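Local coordinates for transcriptional regulatory protein (Chlamydia trachomatis, PDB 3Q7R) that may act as a global positive regulator of transcription and binds an element of its own promoter, probably activating its own expression, at residues A[25-28]-A[29-32]; A[31-34]-A[35-38]; A[89-93]-A[94-98]. All coordinates share one frame; numbering follows the deposited sequence.

Contacts 1 and 2 overlap along the chain, sharing L31 and L32; their centres lie about 9 Å apart. Contact 1 covers the last turns of helix 22-31 and the first residue after it, and contact 2 is the turn that leads into strand 37-42, an outermost strand of the five-stranded parallel sheet. Contact 3 joins helix 85-93 to strand 97-100, the outermost strand at the other end of the sheet. Its centre is about 26 Å from that of contact 1 and about 27 Å from that of contact 2. Contact 3 alone reaches the second subunit. A bound 1,2-ethanediol, probably from the crystallisation liquor, lies about 4 Å from the side chain of Y98.

Contact 1: residues A[25-28]-A[29-32]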
loop_
_atom_site.group_PDB
_atom_site.type_symbol
_atom_site.label_atom_id
_atom_site.label_comp_id
_atom_site.label_asym_id
_atom_site.label_seq_id
_atom_site.Cartn_x
_atom_site.Cartn_y
_atom_site.Cartn_z
ATOM N N PHE A 25 18.089 3.147 3.757
ATOM C CA PHE A 25 18.540 2.707 2.459
ATOM C C PHE A 25 19.549 1.561 2.528
ATOM O O PHE A 25 19.336 0.496 1.892
ATOM C CB PHE A 25 19.180 3.858 1.694
ATOM C CG PHE A 25 19.797 3.431 0.386
ATOM C CD1 PHE A 25 19.004 2.938 -0.659
ATOM C CD2 PHE A 25 21.185 3.498 0.208
ATOM C CE1 PHE A 25 19.592 2.568 -1.865
ATOM C CE2 PHE A 25 21.770 3.117 -0.985
ATOM C CZ PHE A 25 20.970 2.640 -2.035
ATOM N N PHE A 26 20.653 1.782 3.250
ATOM C CA PHE A 26 21.732 0.781 3.264
ATOM C C PHE A 26 21.216 -0.519 3.926
ATOM O O PHE A 26 21.500 -1.611 3.432
ATOM C CB PHE A 26 22.984 1.342 3.958
ATOM C CG PHE A 26 23.715 2.362 3.133
ATOM C CD1 PHE A 26 24.155 2.037 1.851
ATOM C CD2 PHE A 26 23.925 3.642 3.612
ATOM C CE1 PHE A 26 24.806 2.978 1.063
ATOM C CE2 PHE A 26 24.588 4.592 2.824
ATOM C CZ PHE A 26 25.011 4.258 1.563
ATOM N N GLN A 27 20.406 -0.395 4.980
ATOM C CA GLN A 27 19.924 -1.575 5.685
ATOM C C GLN A 27 18.896 -2.345 4.869
ATOM O O GLN A 27 18.880 -3.588 4.905
ATOM C CB GLN A 27 19.364 -1.201 7.052
ATOM C CG GLN A 27 20.512 -0.736 7.947
ATOM C CD GLN A 27 20.061 -0.331 9.311
ATOM O OE1 GLN A 27 19.109 -0.887 9.844
ATOM N NE2 GLN A 27 20.750 0.641 9.898
ATOM N N THR A 28 18.045 -1.622 4.127
ATOM C CA THR A 28 17.076 -2.291 3.288
ATOM C C THR A 28 17.778 -2.972 2.126
ATOM O O THR A 28 17.458 -4.089 1.778
ATOM C CB THR A 28 16.018 -1.302 2.771
ATOM O OG1 THR A 28 15.317 -0.744 3.885
ATOM C CG2 THR A 28 15.008 -2.051 1.886
ATOM N N LYS A 29 18.734 -2.294 1.518
ATOM C CA LYS A 29 19.423 -2.842 0.351
ATOM C C LYS A 29 20.087 -4.185 0.707
ATOM O O LYS A 29 20.010 -5.162 -0.073
ATOM C CB LYS A 29 20.403 -1.790 -0.156
ATOM C CG LYS A 29 21.352 -2.175 -1.248
ATOM C CD LYS A 29 22.192 -0.916 -1.540
ATOM C CE LYS A 29 22.913 -1.029 -2.861
ATOM N NZ LYS A 29 24.063 -1.926 -2.744
ATOM N N GLU A 30 20.704 -4.280 1.890
ATOM C CA GLU A 30 21.369 -5.515 2.283
ATOM C C GLU A 30 20.409 -6.676 2.539
ATOM O O GLU A 30 20.826 -7.825 2.546
ATOM C CB GLU A 30 22.294 -5.278 3.477
ATOM C CG GLU A 30 21.673 -4.720 4.737
ATOM C CD GLU A 30 22.731 -4.334 5.767
ATOM O OE1 GLU A 30 23.912 -4.207 5.367
ATOM O OE2 GLU A 30 22.391 -4.157 6.964
ATOM N N LEU A 31 19.130 -6.388 2.758
ATOM C CA LEU A 31 18.149 -7.460 2.938
ATOM C C LEU A 31 17.567 -7.967 1.632
ATOM O O LEU A 31 16.938 -9.032 1.615
ATOM C CB LEU A 31 17.007 -6.989 3.845
ATOM C CG LEU A 31 17.435 -6.589 5.267
ATOM C CD1 LEU A 31 16.282 -5.985 6.054
ATOM C CD2 LEU A 31 18.014 -7.809 6.014
ATOM N N LEU A 32 17.730 -7.193 0.562
ATOM C CA LEU A 32 17.158 -7.550 -0.744
ATOM C C LEU A 32 18.159 -8.407 -1.504
ATOM O O LEU A 32 19.355 -8.144 -1.452
ATOM C CB LEU A 32 16.805 -6.300 -1.559
ATOM C CG LEU A 32 15.535 -5.564 -1.087
ATOM C CD1 LEU A 32 15.391 -4.214 -1.734
ATOM C CD2 LEU A 32 14.306 -6.422 -1.360
#
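F25 and K29 stand one helical turn apart and lie side by side, pointing the same way. The aliphatic part of K29 does the touching: its CD is 3.8 Å from CZ of F25 and approaches the ring obliquely. Both residues have CG anti to the backbone N, which keeps the two side chains alongside each other. The lysine chain bends only at its last torsion. The backbones of the same two residues are tied by K29 N to F25 O at 2.9 Å, with an N-H...O angle of 160°.

Q27 and E30 form a second side-by-side pair. The link is loose, with CG of Q27 4.0 Å from OE2 of E30. Their amide and carboxylate planes are 33° apart. CG of E30 sits between its own backbone N and carbonyl carbon (chi1 58°), and this folds it back over the preceding turn to 3.0 Å from the carbonyl O of Q27.

This is the C-terminal part of the helix in the beta-alpha-beta unit of strand 13-18, helix 22-31 and strand 37-42, within the CheY-like receiver fold. F25 packs on C39 and I41 of that second strand.

T28 turns to the other neighbour, helix 105-118, where it touches P105 and L108. Its OG1 hydrogen-bonds to L24 O, one turn back. Its carbonyl O takes two bonds as the helix ends. L31 N donates at 3.0 Å from above the carbonyl plane, and L32 N adds a weak bond at 3.3 Å. CD1 of L32 comes within 4.2 Å of CG2 of T28, while L32 also rests on K109 of helix 105-118.

Contact 2: residues A[31-34]-A[35-38]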
loop_
_atom_site.group_PDB
_atom_site.type_symbol
_atom_site.label_atom_id
_atom_site.label_comp_id
_atom_site.label_asym_id
_atom_site.label_seq_id
_atom_site.Cartn_x
_atom_site.Cartn_y
_atom_site.Cartn_z
ATOM N N LEU A 31 19.130 -6.388 2.758
ATOM C CA LEU A 31 18.149 -7.460 2.938
ATOM C C LEU A 31 17.567 -7.967 1.632
ATOM O O LEU A 31 16.938 -9.032 1.615
ATOM C CB LEU A 31 17.007 -6.989 3.845
ATOM C CG LEU A 31 17.435 -6.589 5.267
ATOM C CD1 LEU A 31 16.282 -5.985 6.054
ATOM C CD2 LEU A 31 18.014 -7.809 6.014
ATOM N N LEU A 32 17.730 -7.193 0.562
ATOM C CA LEU A 32 17.158 -7.550 -0.744
ATOM C C LEU A 32 18.159 -8.407 -1.504
ATOM O O LEU A 32 19.355 -8.144 -1.452
ATOM C CB LEU A 32 16.805 -6.300 -1.559
ATOM C CG LEU A 32 15.535 -5.564 -1.087
ATOM C CD1 LEU A 32 15.391 -4.214 -1.734
ATOM C CD2 LEU A 32 14.306 -6.422 -1.360
ATOM N N ASN A 33 17.681 -9.445 -2.181
ATOM C CA ASN A 33 18.568 -10.310 -2.984
ATOM C C ASN A 33 18.945 -9.526 -4.230
ATOM O O ASN A 33 18.047 -9.128 -4.981
ATOM C CB ASN A 33 17.842 -11.591 -3.373
ATOM C CG ASN A 33 18.636 -12.437 -4.347
ATOM O OD1 ASN A 33 19.748 -12.082 -4.727
ATOM N ND2 ASN A 33 18.061 -13.554 -4.768
ATOM N N PRO A 34 20.249 -9.247 -4.430
ATOM C CA PRO A 34 20.639 -8.332 -5.509
ATOM C C PRO A 34 20.413 -8.938 -6.896
ATOM O O PRO A 34 20.407 -8.209 -7.878
ATOM C CB PRO A 34 22.125 -8.071 -5.242
ATOM C CG PRO A 34 22.592 -9.281 -4.502
ATOM C CD PRO A 34 21.412 -9.719 -3.654
ATOM N N GLU A 35 20.214 -10.245 -6.970
ATOM C CA GLU A 35 19.872 -10.868 -8.244
ATOM C C GLU A 35 18.454 -10.479 -8.678
ATOM O O GLU A 35 18.126 -10.501 -9.869
ATOM C CB GLU A 35 20.008 -12.387 -8.146
ATOM C CG GLU A 35 21.432 -12.846 -7.897
ATOM C CD GLU A 35 21.573 -14.352 -7.821
ATOM O OE1 GLU A 35 20.546 -15.068 -7.852
ATOM O OE2 GLU A 35 22.731 -14.810 -7.723
ATOM N N GLU A 36 17.620 -10.108 -7.705
ATOM C CA GLU A 36 16.223 -9.777 -7.975
ATOM C C GLU A 36 15.927 -8.261 -7.906
ATOM O O GLU A 36 15.008 -7.791 -8.557
ATOM C CB GLU A 36 15.334 -10.514 -6.966
ATOM C CG GLU A 36 15.419 -12.040 -7.098
ATOM C CD GLU A 36 14.700 -12.808 -5.997
ATOM O OE1 GLU A 36 14.158 -12.193 -5.061
ATOM O OE2 GLU A 36 14.687 -14.055 -6.077
ATOM N N TYR A 37 16.661 -7.544 -7.050
ATOM C CA TYR A 37 16.426 -6.091 -6.806
ATOM C C TYR A 37 17.733 -5.328 -6.697
ATOM O O TYR A 37 18.584 -5.696 -5.896
ATOM C CB TYR A 37 15.669 -5.862 -5.495
ATOM C CG TYR A 37 14.450 -6.738 -5.338
ATOM C CD1 TYR A 37 13.243 -6.386 -5.905
ATOM C CD2 TYR A 37 14.530 -7.931 -4.625
ATOM C CE1 TYR A 37 12.115 -7.228 -5.774
ATOM C CE2 TYR A 37 13.434 -8.752 -4.475
ATOM C CZ TYR A 37 12.232 -8.400 -5.051
ATOM O OH TYR A 37 11.151 -9.241 -4.892
ATOM N N ARG A 38 17.872 -4.267 -7.491
ATOM C CA ARG A 38 19.028 -3.348 -7.454
ATOM C C ARG A 38 18.474 -2.043 -6.914
ATOM O O ARG A 38 17.536 -1.504 -7.486
ATOM C CB ARG A 38 19.542 -3.129 -8.874
ATOM C CG ARG A 38 20.727 -2.217 -9.076
ATOM C CD ARG A 38 21.280 -2.341 -10.528
ATOM N NE ARG A 38 21.809 -3.699 -10.814
ATOM C CZ ARG A 38 22.384 -4.104 -11.970
ATOM N NH1 ARG A 38 22.515 -3.249 -13.002
ATOM N NH2 ARG A 38 22.825 -5.375 -12.116
HETATM O O HOH W 1 21.761 -5.778 -8.143
#
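N33 bonds to E35 through its side chain and to E36 and Y37 through its backbone. The carbonyl O of N33 accepts two hydrogen bonds. Y37 N meets it in the carbonyl plane at 3.0 Å, while E36 N comes from above that plane at 2.9 Å. The side chain adds a third bond, from E35 N to N33 OD1 at 2.9 Å. CG of N33 is anti to its backbone N (chi1 173°), which brings OD1 beside E35 N; the donor comes from above the side-chain carbonyl plane. A CA-H...O contact also closes the loop, from P34 CA to Y37 O at 3.4 Å. One water donates to P34 O and accepts a weak bond from R38 NE.

The apolar contact lies next to helix 105-118. L32 and Y37 cross at about a right angle, and CD2 of L32 is 3.6 Å from CD2 of Y37, oblique to the ring. S113 of that helix touches both residues.

Backbone hydrogen bonds from E36 and R38 to K13 join outermost strand 37-42 to its neighbour, strand 13-18. N33 OD1 bonding to the N-H two residues on, at E35, is an Asx turn. Here it helps reverse the chain between the helix and strand 37-42 of the receiver fold.

Contact 3: residues A[89-93]-A[94-98]; sequences VDLLD and RGFWY
D90 carries CG anti to its backbone N (chi1 178°), and the R94 chain bends at chi3 (62°); the two torsions bring carboxylate and guanidinium within reach. OD2 of D90 and NH1 of R94 form a salt bridge of 3.0 Å at the guanidinium edge. NH2 of R94 hydrogen-bonds to I65 O, so different nitrogens of the guanidinium serve D90 and I65.

The ends of L91 and L92 pack against the aromatic residues that follow the helix. CD1 of L91 is 3.9 Å from CD2 of Y98, and its CD2 is near the ring of F96. CG of L92 meets the edge of the Y98 ring, 3.6 Å from CE2. CD2 of L92 likewise lies at the edge of the W97 ring, 3.6 Å from CE3.

S110 OG of the second subunit hydrogen-bonds to D93 OD1, and the W97 ring meets W97 and F115 of the second subunit edge-to-face.

The helix ends with F96 N bonded to L91 O at 2.9 Å and G95 N to L92 O at 3.0 Å. With the positive phi of G95 (97°), these two bonds make a Schellman motif, which here turns helix 85-93 into the edge strand 97-100 of the receiver's beta-alpha-beta unit.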
loop_
_atom_site.group_PDB
_atom_site.type_symbol
_atom_site.label_atom_id
_atom_site.label_comp_id
_atom_site.label_asym_id
_atom_site.label_seq_id
_atom_site.Cartn_x
_atom_site.Cartn_y
_atom_site.Cartn_z
ATOM N N VAL A 89 -6.153 10.429 2.076
ATOM C CA VAL A 89 -7.123 10.398 0.958
ATOM C C VAL A 89 -6.527 11.039 -0.302
ATOM O O VAL A 89 -6.668 10.489 -1.436
ATOM C CB VAL A 89 -8.427 11.150 1.354
ATOM C CG1 VAL A 89 -9.307 11.393 0.110
ATOM C CG2 VAL A 89 -9.189 10.368 2.458
ATOM N N ASP A 90 -5.838 12.167 -0.140
ATOM C CA ASP A 90 -5.224 12.847 -1.305
ATOM C C ASP A 90 -4.188 11.954 -2.028
ATOM O O ASP A 90 -4.204 11.865 -3.279
ATOM C CB ASP A 90 -4.585 14.176 -0.853
ATOM C CG ASP A 90 -3.891 14.906 -1.980
ATOM O OD1 ASP A 90 -4.594 15.434 -2.860
ATOM O OD2 ASP A 90 -2.646 14.952 -1.950
ATOM N N LEU A 91 -3.372 11.225 -1.237
ATOM C CA LEU A 91 -2.383 10.316 -1.856
ATOM C C LEU A 91 -3.085 9.238 -2.654
ATOM O O LEU A 91 -2.736 8.979 -3.829
ATOM C CB LEU A 91 -1.489 9.618 -0.823
ATOM C CG LEU A 91 -0.355 10.509 -0.296
ATOM C CD1 LEU A 91 0.297 9.799 0.910
ATOM C CD2 LEU A 91 0.728 10.845 -1.390
ATOM N N LEU A 92 -4.093 8.626 -2.049
ATOM C CA LEU A 92 -4.757 7.499 -2.706
ATOM C C LEU A 92 -5.464 7.983 -3.992
ATOM O O LEU A 92 -5.439 7.321 -5.043
ATOM C CB LEU A 92 -5.759 6.872 -1.756
ATOM C CG LEU A 92 -5.103 6.205 -0.519
ATOM C CD1 LEU A 92 -6.205 5.959 0.564
ATOM C CD2 LEU A 92 -4.387 4.862 -0.886
ATOM N N ASP A 93 -6.093 9.146 -3.886
ATOM C CA ASP A 93 -6.836 9.674 -5.032
ATOM C C ASP A 93 -5.892 10.097 -6.163
ATOM O O ASP A 93 -6.301 10.094 -7.341
ATOM C CB ASP A 93 -7.687 10.884 -4.616
ATOM C CG ASP A 93 -8.942 10.494 -3.810
ATOM O OD1 ASP A 93 -9.222 9.297 -3.671
ATOM O OD2 ASP A 93 -9.638 11.450 -3.354
ATOM N N ARG A 94 -4.653 10.446 -5.826
ATOM C CA ARG A 94 -3.646 10.781 -6.817
ATOM C C ARG A 94 -2.943 9.541 -7.390
ATOM O O ARG A 94 -2.082 9.689 -8.244
ATOM C CB ARG A 94 -2.592 11.748 -6.215
ATOM C CG ARG A 94 -3.151 13.185 -6.015
ATOM C CD ARG A 94 -2.308 13.949 -4.926
ATOM N NE ARG A 94 -0.953 14.065 -5.362
ATOM C CZ ARG A 94 0.105 14.286 -4.597
ATOM N NH1 ARG A 94 0.059 14.397 -3.235
ATOM N NH2 ARG A 94 1.266 14.379 -5.196
ATOM N N GLY A 95 -3.293 8.348 -6.901
ATOM C CA GLY A 95 -2.723 7.105 -7.411
ATOM C C GLY A 95 -1.581 6.516 -6.645
ATOM O O GLY A 95 -0.968 5.533 -7.106
ATOM N N PHE A 96 -1.328 7.028 -5.442
ATOM C CA PHE A 96 -0.183 6.540 -4.667
ATOM C C PHE A 96 -0.623 5.704 -3.448
ATOM O O PHE A 96 -1.279 6.228 -2.530
ATOM C CB PHE A 96 0.585 7.734 -4.101
ATOM C CG PHE A 96 1.124 8.650 -5.171
ATOM C CD1 PHE A 96 2.192 8.252 -5.957
ATOM C CD2 PHE A 96 0.583 9.926 -5.363
ATOM C CE1 PHE A 96 2.706 9.130 -6.951
ATOM C CE2 PHE A 96 1.111 10.780 -6.348
ATOM C CZ PHE A 96 2.162 10.344 -7.156
ATOM N N TRP A 97 -0.142 4.469 -3.410
ATOM C CA TRP A 97 -0.200 3.693 -2.199
ATOM C C TRP A 97 0.931 4.165 -1.256
ATOM O O TRP A 97 1.892 4.817 -1.703
ATOM C CB TRP A 97 -0.073 2.169 -2.532
ATOM C CG TRP A 97 -0.209 1.252 -1.342
ATOM C CD1 TRP A 97 0.689 0.300 -0.915
ATOM C CD2 TRP A 97 -1.304 1.186 -0.430
ATOM N NE1 TRP A 97 0.217 -0.344 0.226
ATOM C CE2 TRP A 97 -1.004 0.167 0.542
ATOM C CE3 TRP A 97 -2.501 1.878 -0.331
ATOM C CZ2 TRP A 97 -1.850 -0.141 1.597
ATOM C CZ3 TRP A 97 -3.376 1.550 0.748
ATOM C CH2 TRP A 97 -3.023 0.554 1.692
ATOM N N TYR A 98 0.833 3.824 0.034
ATOM C CA TYR A 98 1.797 4.399 0.994
ATOM C C TYR A 98 1.959 3.490 2.200
ATOM O O TYR A 98 1.111 2.607 2.431
ATOM C CB TYR A 98 1.363 5.816 1.518
ATOM C CG TYR A 98 -0.015 5.815 2.144
ATOM C CD1 TYR A 98 -0.203 5.425 3.444
ATOM C CD2 TYR A 98 -1.131 6.200 1.384
ATOM C CE1 TYR A 98 -1.495 5.425 4.012
ATOM C CE2 TYR A 98 -2.413 6.194 1.917
ATOM C CZ TYR A 98 -2.587 5.775 3.202
ATOM O OH TYR A 98 -3.871 5.744 3.779
#